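Local structure of F5/8 type C domain protein (7JRM) at residues K167-T178 with L190-K201; K359-L370 with K397-N405. The protein probably binds mucin glycans through a family 51 carbohydrate-binding module of the O-glycopeptidase ZmpB, which cleaves glycosylated mucin proteins. All coordinates share one frame; numbering follows the deposited sequence.

Contact 1 of 2, residues K167-T178 with L190-K201; sequences KVYVDGELKAET and LVVDVRNSKEIK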
loop_
_atom_site.group_PDB
_atom_site.type_symbol
_atom_site.label_atom_id
_atom_site.label_comp_id
_atom_site.label_asym_id
_atom_site.label_seq_id
_atom_site.Cartn_x
_atom_site.Cartn_y
_atom_site.Cartn_z
ATOM N N LYS A 167 -29.089 -30.788 -9.548
ATOM C CA LYS A 167 -28.161 -31.245 -10.570
ATOM C C LYS A 167 -27.763 -30.067 -11.444
ATOM O O LYS A 167 -28.567 -29.170 -11.708
ATOM C CB LYS A 167 -28.774 -32.356 -11.436
ATOM C CG LYS A 167 -29.276 -33.555 -10.647
ATOM C CD LYS A 167 -29.889 -34.603 -11.559
ATOM C CE LYS A 167 -30.907 -35.451 -10.814
ATOM N NZ LYS A 167 -31.631 -36.381 -11.724
ATOM N N VAL A 168 -26.510 -30.076 -11.891
ATOM C CA VAL A 168 -25.962 -29.016 -12.730
ATOM C C VAL A 168 -25.412 -29.653 -13.998
ATOM O O VAL A 168 -24.509 -30.496 -13.937
ATOM C CB VAL A 168 -24.872 -28.213 -12.004
ATOM C CG1 VAL A 168 -24.165 -27.281 -12.977
ATOM C CG2 VAL A 168 -25.475 -27.427 -10.850
ATOM N N TYR A 169 -25.957 -29.251 -15.142
ATOM C CA TYR A 169 -25.516 -29.730 -16.443
ATOM C C TYR A 169 -24.759 -28.622 -17.161
ATOM O O TYR A 169 -25.178 -27.461 -17.144
ATOM C CB TYR A 169 -26.704 -30.191 -17.292
ATOM C CG TYR A 169 -27.406 -31.417 -16.751
ATOM C CD1 TYR A 169 -27.139 -32.678 -17.268
ATOM C CD2 TYR A 169 -28.336 -31.315 -15.724
ATOM C CE1 TYR A 169 -27.778 -33.802 -16.779
ATOM C CE2 TYR A 169 -28.979 -32.433 -15.227
ATOM C CZ TYR A 169 -28.698 -33.674 -15.758
ATOM O OH TYR A 169 -29.336 -34.790 -15.267
ATOM N N VAL A 170 -23.641 -28.984 -17.780
ATOM C CA VAL A 170 -22.818 -28.053 -18.544
ATOM C C VAL A 170 -22.796 -28.547 -19.982
ATOM O O VAL A 170 -22.207 -29.596 -20.274
ATOM C CB VAL A 170 -21.397 -27.935 -17.975
ATOM C CG1 VAL A 170 -20.542 -27.052 -18.867
ATOM C CG2 VAL A 170 -21.439 -27.382 -16.559
ATOM N N ASP A 171 -23.436 -27.793 -20.878
ATOM C CA ASP A 171 -23.581 -28.183 -22.281
ATOM C C ASP A 171 -24.218 -29.566 -22.402
ATOM O O ASP A 171 -23.810 -30.395 -23.217
ATOM C CB ASP A 171 -22.239 -28.128 -23.014
ATOM C CG ASP A 171 -21.763 -26.709 -23.253
ATOM O OD1 ASP A 171 -22.618 -25.810 -23.386
ATOM O OD2 ASP A 171 -20.534 -26.491 -23.315
ATOM N N GLY A 172 -25.231 -29.816 -21.573
ATOM C CA GLY A 172 -25.945 -31.074 -21.584
ATOM C C GLY A 172 -25.297 -32.199 -20.807
ATOM O O GLY A 172 -25.894 -33.278 -20.705
ATOM N N GLU A 173 -24.105 -31.990 -20.255
ATOM C CA GLU A 173 -23.385 -33.021 -19.521
ATOM C C GLU A 173 -23.512 -32.774 -18.023
ATOM O O GLU A 173 -23.236 -31.668 -17.547
ATOM C CB GLU A 173 -21.909 -33.047 -19.924
ATOM C CG GLU A 173 -21.662 -33.508 -21.350
ATOM C CD GLU A 173 -22.139 -34.925 -21.593
ATOM O OE1 GLU A 173 -22.945 -35.132 -22.525
ATOM O OE2 GLU A 173 -21.707 -35.833 -20.851
ATOM N N LEU A 174 -23.923 -33.804 -17.287
ATOM C CA LEU A 174 -24.035 -33.697 -15.838
ATOM C C LEU A 174 -22.646 -33.578 -15.223
ATOM O O LEU A 174 -21.788 -34.442 -15.436
ATOM C CB LEU A 174 -24.772 -34.908 -15.270
ATOM C CG LEU A 174 -24.932 -34.920 -13.748
ATOM C CD1 LEU A 174 -25.956 -33.882 -13.313
ATOM C CD2 LEU A 174 -25.317 -36.305 -13.252
ATOM N N LYS A 175 -22.425 -32.510 -14.462
ATOM C CA LYS A 175 -21.128 -32.244 -13.855
ATOM C C LYS A 175 -21.130 -32.327 -12.339
ATOM O O LYS A 175 -20.101 -32.672 -11.754
ATOM C CB LYS A 175 -20.620 -30.858 -14.273
ATOM C CG LYS A 175 -20.291 -30.746 -15.750
ATOM C CD LYS A 175 -19.246 -31.770 -16.160
ATOM C CE LYS A 175 -18.771 -31.532 -17.583
ATOM N NZ LYS A 175 -17.630 -32.417 -17.941
ATOM N N ALA A 176 -22.250 -32.025 -11.689
ATOM C CA ALA A 176 -22.325 -32.086 -10.238
ATOM C C ALA A 176 -23.766 -32.335 -9.822
ATOM O O ALA A 176 -24.709 -32.024 -10.553
ATOM C CB ALA A 176 -21.794 -30.801 -9.590
ATOM N N GLU A 177 -23.922 -32.903 -8.628
ATOM C CA GLU A 177 -25.241 -33.170 -8.075
ATOM C C GLU A 177 -25.105 -33.411 -6.580
ATOM O O GLU A 177 -24.031 -33.759 -6.082
ATOM C CB GLU A 177 -25.909 -34.369 -8.755
ATOM C CG GLU A 177 -25.349 -35.717 -8.333
ATOM C CD GLU A 177 -25.996 -36.871 -9.074
ATOM O OE1 GLU A 177 -27.052 -36.657 -9.704
ATOM O OE2 GLU A 177 -25.446 -37.991 -9.027
ATOM N N THR A 178 -26.211 -33.213 -5.871
ATOM C CA THR A 178 -26.283 -33.471 -4.444
ATOM C C THR A 178 -27.007 -34.790 -4.196
ATOM O O THR A 178 -27.509 -35.438 -5.118
ATOM C CB THR A 178 -26.992 -32.324 -3.719
ATOM O OG1 THR A 178 -28.386 -32.335 -4.052
ATOM C CG2 THR A 178 -26.391 -30.985 -4.114
ATOM N N LEU A 190 -22.228 -26.048 -4.320
ATOM C CA LEU A 190 -21.865 -26.636 -5.603
ATOM C C LEU A 190 -20.980 -25.654 -6.354
ATOM O O LEU A 190 -21.406 -24.532 -6.648
ATOM C CB LEU A 190 -23.107 -26.982 -6.431
ATOM C CG LEU A 190 -24.078 -28.003 -5.833
ATOM C CD1 LEU A 190 -25.285 -28.190 -6.740
ATOM C CD2 LEU A 190 -23.381 -29.333 -5.582
ATOM N N VAL A 191 -19.756 -26.073 -6.660
ATOM C CA VAL A 191 -18.793 -25.264 -7.401
ATOM C C VAL A 191 -18.429 -26.042 -8.657
ATOM O O VAL A 191 -17.770 -27.087 -8.577
ATOM C CB VAL A 191 -17.546 -24.941 -6.567
ATOM C CG1 VAL A 191 -16.608 -24.034 -7.347
ATOM C CG2 VAL A 191 -17.944 -24.293 -5.249
ATOM N N VAL A 192 -18.851 -25.538 -9.815
ATOM C CA VAL A 192 -18.770 -26.271 -11.074
ATOM C C VAL A 192 -17.885 -25.506 -12.048
ATOM O O VAL A 192 -18.039 -24.291 -12.217
ATOM C CB VAL A 192 -20.165 -26.506 -11.682
ATOM C CG1 VAL A 192 -20.066 -27.400 -12.910
ATOM C CG2 VAL A 192 -21.099 -27.111 -10.646
ATOM N N ASP A 193 -16.967 -26.225 -12.690
ATOM C CA ASP A 193 -16.175 -25.669 -13.780
ATOM C C ASP A 193 -17.052 -25.534 -15.020
ATOM O O ASP A 193 -17.616 -26.524 -15.496
ATOM C CB ASP A 193 -14.973 -26.571 -14.060
ATOM C CG ASP A 193 -13.947 -25.926 -14.979
ATOM O OD1 ASP A 193 -14.271 -24.922 -15.646
ATOM O OD2 ASP A 193 -12.808 -26.434 -15.036
ATOM N N VAL A 194 -17.173 -24.312 -15.539
ATOM C CA VAL A 194 -17.990 -24.062 -16.721
ATOM C C VAL A 194 -17.142 -23.392 -17.795
ATOM O O VAL A 194 -17.659 -22.656 -18.644
ATOM C CB VAL A 194 -19.226 -23.207 -16.378
ATOM C CG1 VAL A 194 -20.137 -23.952 -15.413
ATOM C CG2 VAL A 194 -18.808 -21.867 -15.793
ATOM N N ARG A 195 -15.836 -23.655 -17.772
ATOM C CA ARG A 195 -14.923 -23.017 -18.710
ATOM C C ARG A 195 -15.213 -23.453 -20.140
ATOM O O ARG A 195 -15.417 -24.639 -20.418
ATOM C CB ARG A 195 -13.475 -23.351 -18.350
ATOM C CG ARG A 195 -12.832 -22.375 -17.382
ATOM C CD ARG A 195 -11.389 -22.760 -17.099
ATOM N NE ARG A 195 -11.285 -24.099 -16.526
ATOM C CZ ARG A 195 -10.140 -24.673 -16.172
ATOM N NH1 ARG A 195 -8.994 -24.027 -16.332
ATOM N NH2 ARG A 195 -10.139 -25.896 -15.657
ATOM N N ASN A 196 -15.229 -22.476 -21.050
ATOM C CA ASN A 196 -15.415 -22.718 -22.483
ATOM C C ASN A 196 -16.720 -23.459 -22.762
ATOM O O ASN A 196 -16.779 -24.354 -23.608
ATOM C CB ASN A 196 -14.222 -23.472 -23.075
ATOM C CG ASN A 196 -12.946 -22.655 -23.044
ATOM O OD1 ASN A 196 -12.905 -21.526 -23.535
ATOM N ND2 ASN A 196 -11.895 -23.222 -22.465
ATOM N N SER A 197 -17.773 -23.083 -22.048
ATOM C CA SER A 197 -19.098 -23.648 -22.242
ATOM C C SER A 197 -20.029 -22.594 -22.824
ATOM O O SER A 197 -19.718 -21.401 -22.860
ATOM C CB SER A 197 -19.660 -24.189 -20.921
ATOM O OG SER A 197 -20.071 -23.132 -20.070
ATOM N N LYS A 198 -21.187 -23.053 -23.288
ATOM C CA LYS A 198 -22.205 -22.167 -23.834
ATOM C C LYS A 198 -23.498 -22.159 -23.037
ATOM O O LYS A 198 -24.201 -21.146 -23.045
ATOM C CB LYS A 198 -22.518 -22.546 -25.291
ATOM C CG LYS A 198 -21.436 -22.131 -26.276
ATOM C CD LYS A 198 -21.618 -22.809 -27.624
ATOM C CE LYS A 198 -21.847 -21.790 -28.727
ATOM N NZ LYS A 198 -22.718 -22.324 -29.809
ATOM N N GLU A 199 -23.828 -23.248 -22.347
ATOM C CA GLU A 199 -25.059 -23.333 -21.578
ATOM C C GLU A 199 -24.804 -24.063 -20.269
ATOM O O GLU A 199 -24.014 -25.009 -20.218
ATOM C CB GLU A 199 -26.163 -24.058 -22.357
ATOM C CG GLU A 199 -26.796 -23.239 -23.465
ATOM C CD GLU A 199 -28.081 -23.859 -23.975
ATOM O OE1 GLU A 199 -28.273 -25.077 -23.778
ATOM O OE2 GLU A 199 -28.897 -23.128 -24.574
ATOM N N ILE A 200 -25.478 -23.613 -19.216
ATOM C CA ILE A 200 -25.543 -24.328 -17.950
ATOM C C ILE A 200 -27.013 -24.537 -17.609
ATOM O O ILE A 200 -27.832 -23.625 -17.768
ATOM C CB ILE A 200 -24.800 -23.584 -16.818
ATOM C CG1 ILE A 200 -24.787 -24.429 -15.541
ATOM C CG2 ILE A 200 -25.403 -22.205 -16.566
ATOM C CD1 ILE A 200 -24.124 -23.751 -14.364
ATOM N N LYS A 201 -27.350 -25.747 -17.175
ATOM C CA LYS A 201 -28.729 -26.125 -16.893
ATOM C C LYS A 201 -28.842 -26.513 -15.427
ATOM O O LYS A 201 -28.198 -27.469 -14.983
ATOM C CB LYS A 201 -29.180 -27.274 -17.796
ATOM C CG LYS A 201 -30.646 -27.646 -17.650
ATOM C CD LYS A 201 -31.111 -28.508 -18.813
ATOM C CE LYS A 201 -30.213 -29.722 -18.994
ATOM N NZ LYS A 201 -30.717 -30.641 -20.051
HETATM O O HOH W 1 -19.011 -25.671 -25.544
HETATM O O HOH W 2 -29.258 -32.563 -20.789
#
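Asp171 reaches across to the turn ahead of strand 199-205 and closes the end of the strand pair. With CG beside its own backbone N (chi1 -72°), its OD1 accepts two amide protons: Lys198 N, at 3.1 Å on the syn lone pair, and Glu199 N, also on the syn side but 28° out of the carboxylate plane. OD2 takes a proton from a water that also donates to Asn196 O, while Asp171 N bonds back to Glu199 O. Further along, Tyr169 and Lys201 form an antiparallel hydrogen-bonded pair. Their side chains share one face of the sheet, where Lys201 bends at chi3 (54°) to lay CE 4.0 Å from Tyr169 CG; its NZ is too far from the ring for more than a weak cation-pi attraction.

The other face is apolar. Val168 and Val192 meet tip to tip, CG1 to CG2 at 3.9 Å, and Val168 CG1 also touches Ile200 CD1 at 3.8 Å. Val170 splits its branches: CG1 packs on Ser197 CB at 3.6 Å, whereas CG2 slides past Val192 and meets Val194 CG1 crosswise. Ala176 CB and Lys175 CB, both facing Val168 in a classic beta bulge, close over the two methyls of Val192. Strand 190-193 belongs to the opposing sheet, so these valines form part of the core of a beta-sandwich, the fold of NPCBM-type carbohydrate-binding modules.

Contact 2 of 2, residues K359-L370 with K397-N405; sequences KDLRPLSKLKKL and KVYNREGKN
A single beta bridge between two loops, Asp360 with Tyr399, joins a loop of what looks like a leucine-rich-repeat segment, between strands 350-352 and 372-384, to the loop 397-405, which leads from strand 391-395 to strand 407-413. Tyr399 N donates to Lys359 O at 3.2 Å, and Leu361 N donates back to Tyr399 O.

Over this bridge the guanidinium of Arg362 lies flat on the Tyr399 ring, planes 20° apart, with CZ 3.7 Å from the ring centroid in a cation-pi stack. Asp360 fixes the rotation of that guanidinium from its edge. NE donates to OD2, nearly in the guanidinium plane, and NH1 to OD1, a side-on salt bridge. Asp360 OD2 also accepts from Arg362 N, an Asx turn, so three N-H groups hold this carboxylate, and the same OD2 sits 3.2 Å from Tyr399 CB. Arg362 bends at chi3 (-63°) to bring its head over the ring, and on the way its CG passes 3.9 Å from Gly403 CA, in the type I turn from Asn400 to Gly403.

Leu361 CB packs against Arg401 N and CG, while its side chain also meets Phe452 and Leu373 of the neighbouring strands. The turn is braced from within its own segment, where Asn400 OD1 accepts from Lys404 N, and ND2 bonds to Asp449. Arg401 then runs its aliphatic chain along the 359-370 loop, CG by Leu361 and CD by Leu364 O. It ends with NH1 donating to Leu370 O at 3.0 Å, the carbonyl lying close to the guanidinium plane and Leu370 CG 3.6 Å from that nitrogen.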
loop_
_atom_site.group_PDB
_atom_site.type_symbol
_atom_site.label_atom_id
_atom_site.label_comp_id
_atom_site.label_asym_id
_atom_site.label_seq_id
_atom_site.Cartn_x
_atom_site.Cartn_y
_atom_site.Cartn_z
ATOM N N LYS A 359 25.808 34.085 8.021
ATOM C CA LYS A 359 24.685 34.890 7.558
ATOM C C LYS A 359 23.770 34.123 6.613
ATOM O O LYS A 359 22.873 34.726 6.010
ATOM C CB LYS A 359 25.193 36.160 6.868
ATOM C CG LYS A 359 25.887 35.896 5.540
ATOM C CD LYS A 359 26.180 37.184 4.793
ATOM C CE LYS A 359 26.807 36.903 3.437
ATOM N NZ LYS A 359 27.255 38.152 2.762
ATOM N N ASP A 360 23.966 32.813 6.466
ATOM C CA ASP A 360 23.212 32.026 5.494
ATOM C C ASP A 360 23.053 30.615 6.041
ATOM O O ASP A 360 24.029 29.863 6.108
ATOM C CB ASP A 360 23.921 32.015 4.140
ATOM C CG ASP A 360 23.071 31.414 3.039
ATOM O OD1 ASP A 360 23.581 31.274 1.907
ATOM O OD2 ASP A 360 21.896 31.083 3.299
ATOM N N LEU A 361 21.828 30.258 6.426
ATOM C CA LEU A 361 21.520 28.931 6.943
ATOM C C LEU A 361 21.013 27.979 5.866
ATOM O O LEU A 361 20.611 26.856 6.190
ATOM C CB LEU A 361 20.483 29.024 8.065
ATOM C CG LEU A 361 20.803 29.902 9.274
ATOM C CD1 LEU A 361 19.784 29.664 10.378
ATOM C CD2 LEU A 361 22.212 29.640 9.774
ATOM N N ARG A 362 21.021 28.400 4.603
ATOM C CA ARG A 362 20.467 27.565 3.541
ATOM C C ARG A 362 21.173 26.223 3.347
ATOM O O ARG A 362 20.491 25.273 2.923
ATOM C CB ARG A 362 20.453 28.359 2.226
ATOM C CG ARG A 362 19.326 29.380 2.147
ATOM C CD ARG A 362 19.402 30.203 0.874
ATOM N NE ARG A 362 20.629 30.988 0.804
ATOM C CZ ARG A 362 21.031 31.648 -0.278
ATOM N NH1 ARG A 362 22.163 32.338 -0.254
ATOM N NH2 ARG A 362 20.298 31.620 -1.383
ATOM N N PRO A 363 22.479 26.066 3.595
ATOM C CA PRO A 363 23.066 24.716 3.522
ATOM C C PRO A 363 22.431 23.709 4.468
ATOM O O PRO A 363 22.580 22.501 4.245
ATOM C CB PRO A 363 24.540 24.958 3.871
ATOM C CG PRO A 363 24.797 26.332 3.385
ATOM C CD PRO A 363 23.532 27.099 3.667
ATOM N N LEU A 364 21.733 24.158 5.511
ATOM C CA LEU A 364 21.059 23.265 6.445
ATOM C C LEU A 364 19.586 23.068 6.111
ATOM O O LEU A 364 18.846 22.512 6.929
ATOM C CB LEU A 364 21.194 23.794 7.875
ATOM C CG LEU A 364 22.508 24.468 8.269
ATOM C CD1 LEU A 364 22.339 25.223 9.580
ATOM C CD2 LEU A 364 23.628 23.446 8.378
ATOM N N SER A 365 19.148 23.499 4.926
ATOM C CA SER A 365 17.721 23.500 4.615
ATOM C C SER A 365 17.160 22.085 4.526
ATOM O O SER A 365 16.032 21.832 4.963
ATOM C CB SER A 365 17.470 24.255 3.311
ATOM O OG SER A 365 18.038 23.572 2.208
ATOM N N LYS A 366 17.924 21.152 3.963
ATOM C CA LYS A 366 17.445 19.796 3.728
ATOM C C LYS A 366 17.832 18.825 4.837
ATOM O O LYS A 366 17.694 17.611 4.656
ATOM C CB LYS A 366 17.958 19.282 2.381
ATOM C CG LYS A 366 17.455 20.072 1.183
ATOM C CD LYS A 366 18.280 19.773 -0.058
ATOM N N LEU A 367 18.310 19.324 5.975
ATOM C CA LEU A 367 18.617 18.468 7.117
ATOM C C LEU A 367 17.319 18.156 7.852
ATOM O O LEU A 367 16.755 19.024 8.527
ATOM C CB LEU A 367 19.631 19.141 8.036
ATOM C CG LEU A 367 20.931 19.616 7.383
ATOM C CD1 LEU A 367 21.883 20.181 8.426
ATOM C CD2 LEU A 367 21.592 18.489 6.604
ATOM N N LYS A 368 16.845 16.916 7.727
ATOM C CA LYS A 368 15.534 16.539 8.239
ATOM C C LYS A 368 15.515 16.286 9.741
ATOM O O LYS A 368 14.427 16.223 10.322
ATOM C CB LYS A 368 15.028 15.291 7.510
ATOM C CG LYS A 368 14.954 15.437 5.998
ATOM C CD LYS A 368 14.954 14.078 5.314
ATOM C CE LYS A 368 15.121 14.218 3.809
ATOM N NZ LYS A 368 15.980 15.380 3.450
ATOM N N LYS A 369 16.672 16.138 10.382
ATOM C CA LYS A 369 16.733 15.823 11.803
ATOM C C LYS A 369 17.243 16.975 12.655
ATOM O O LYS A 369 17.355 16.819 13.875
ATOM C CB LYS A 369 17.610 14.587 12.033
ATOM C CG LYS A 369 17.250 13.400 11.156
ATOM C CD LYS A 369 17.747 12.095 11.757
ATOM C CE LYS A 369 17.731 10.975 10.729
ATOM N NZ LYS A 369 18.544 9.806 11.165
ATOM N N LEU A 370 17.548 18.125 12.057
ATOM C CA LEU A 370 18.102 19.262 12.791
ATOM C C LEU A 370 16.980 19.937 13.570
ATOM O O LEU A 370 16.346 20.885 13.104
ATOM C CB LEU A 370 18.787 20.235 11.839
ATOM C CG LEU A 370 19.627 21.337 12.487
ATOM C CD1 LEU A 370 20.460 20.778 13.630
ATOM C CD2 LEU A 370 20.515 22.011 11.454
ATOM N N LYS A 397 20.656 41.029 3.046
ATOM C CA LYS A 397 19.821 39.835 3.058
ATOM C C LYS A 397 20.512 38.757 3.885
ATOM O O LYS A 397 21.617 38.319 3.549
ATOM C CB LYS A 397 19.526 39.341 1.639
ATOM C CG LYS A 397 20.743 39.131 0.753
ATOM N N VAL A 398 19.869 38.354 4.977
ATOM C CA VAL A 398 20.350 37.278 5.836
ATOM C C VAL A 398 19.355 36.133 5.729
ATOM O O VAL A 398 18.183 36.282 6.098
ATOM C CB VAL A 398 20.514 37.741 7.292
ATOM C CG1 VAL A 398 21.244 36.683 8.105
ATOM C CG2 VAL A 398 21.256 39.069 7.345
ATOM N N TYR A 399 19.816 34.994 5.223
ATOM C CA TYR A 399 18.938 33.873 4.919
ATOM C C TYR A 399 18.835 32.921 6.102
ATOM O O TYR A 399 19.839 32.590 6.740
ATOM C CB TYR A 399 19.443 33.114 3.692
ATOM C CG TYR A 399 19.455 33.926 2.419
ATOM C CD1 TYR A 399 20.624 34.522 1.965
ATOM C CD2 TYR A 399 18.300 34.091 1.666
ATOM C CE1 TYR A 399 20.642 35.264 0.799
ATOM C CE2 TYR A 399 18.309 34.831 0.499
ATOM C CZ TYR A 399 19.481 35.415 0.070
ATOM O OH TYR A 399 19.494 36.152 -1.091
ATOM N N ASN A 400 17.613 32.481 6.387
ATOM C CA ASN A 400 17.388 31.406 7.340
ATOM C C ASN A 400 17.371 30.079 6.581
ATOM O O ASN A 400 17.704 30.018 5.394
ATOM C CB ASN A 400 16.103 31.650 8.131
ATOM C CG ASN A 400 14.861 31.655 7.256
ATOM O OD1 ASN A 400 14.946 31.668 6.028
ATOM N ND2 ASN A 400 13.694 31.642 7.891
ATOM N N ARG A 401 16.977 28.998 7.259
ATOM C CA ARG A 401 16.972 27.691 6.609
ATOM C C ARG A 401 15.981 27.638 5.454
ATOM O O ARG A 401 16.227 26.950 4.457
ATOM C CB ARG A 401 16.660 26.598 7.631
ATOM C CG ARG A 401 17.872 26.122 8.413
ATOM C CD ARG A 401 17.508 24.986 9.351
ATOM N NE ARG A 401 16.752 25.460 10.507
ATOM C CZ ARG A 401 16.474 24.717 11.573
ATOM N NH1 ARG A 401 16.889 23.458 11.632
ATOM N NH2 ARG A 401 15.781 25.231 12.578
ATOM N N GLU A 402 14.867 28.358 5.559
ATOM C CA GLU A 402 13.861 28.378 4.506
ATOM C C GLU A 402 14.208 29.336 3.369
ATOM O O GLU A 402 13.385 29.526 2.467
ATOM C CB GLU A 402 12.495 28.743 5.091
ATOM C CG GLU A 402 11.398 27.737 4.779
ATOM N N GLY A 403 15.396 29.935 3.388
ATOM C CA GLY A 403 15.778 30.862 2.342
ATOM C C GLY A 403 15.097 32.208 2.408
ATOM O O GLY A 403 15.043 32.913 1.397
ATOM N N LYS A 404 14.575 32.588 3.569
ATOM C CA LYS A 404 13.875 33.852 3.744
ATOM C C LYS A 404 14.795 34.877 4.395
ATOM O O LYS A 404 15.534 34.557 5.329
ATOM C CB LYS A 404 12.618 33.657 4.598
ATOM C CG LYS A 404 12.061 34.936 5.204
ATOM C CD LYS A 404 10.633 34.743 5.688
ATOM C CE LYS A 404 10.285 35.729 6.792
ATOM N NZ LYS A 404 10.909 35.356 8.092
ATOM N N ASN A 405 14.750 36.107 3.888
ATOM C CA ASN A 405 15.513 37.196 4.482
ATOM C C ASN A 405 14.906 37.571 5.829
ATOM O O ASN A 405 13.727 37.937 5.907
ATOM C CB ASN A 405 15.536 38.402 3.545
ATOM C CG ASN A 405 16.475 39.494 4.020
ATOM O OD1 ASN A 405 17.207 39.322 4.995
ATOM N ND2 ASN A 405 16.461 40.627 3.328
HETATM O O HOH W 3 17.258 21.688 8.789
HETATM O O HOH W 4 13.964 23.024 13.898
#

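Overall arrangement
The two contacts belong to separate parts of an elongated single chain, with centres 72 Å apart and nearest atoms about 49 Å apart, on opposite sides of the chain's centre. Contact 1 closes before contact 2 opens, and helices including 232-242, 251-270 and 273-288 lie between them in sequence. Contact 1 lies in the carbohydrate-binding module, where the side chain of Lys167 is about 12 Å from the calcium ion bound by Ser163, Val206, Asp208, Gly210 and Asp214; strand 163-170 starts at the ligand Ser163, and strand 199-205 ends just before the ligand Val206. Contact 2 instead ties two loops beside the seven-stranded mixed sheet in the C-terminal part, remote from the metal.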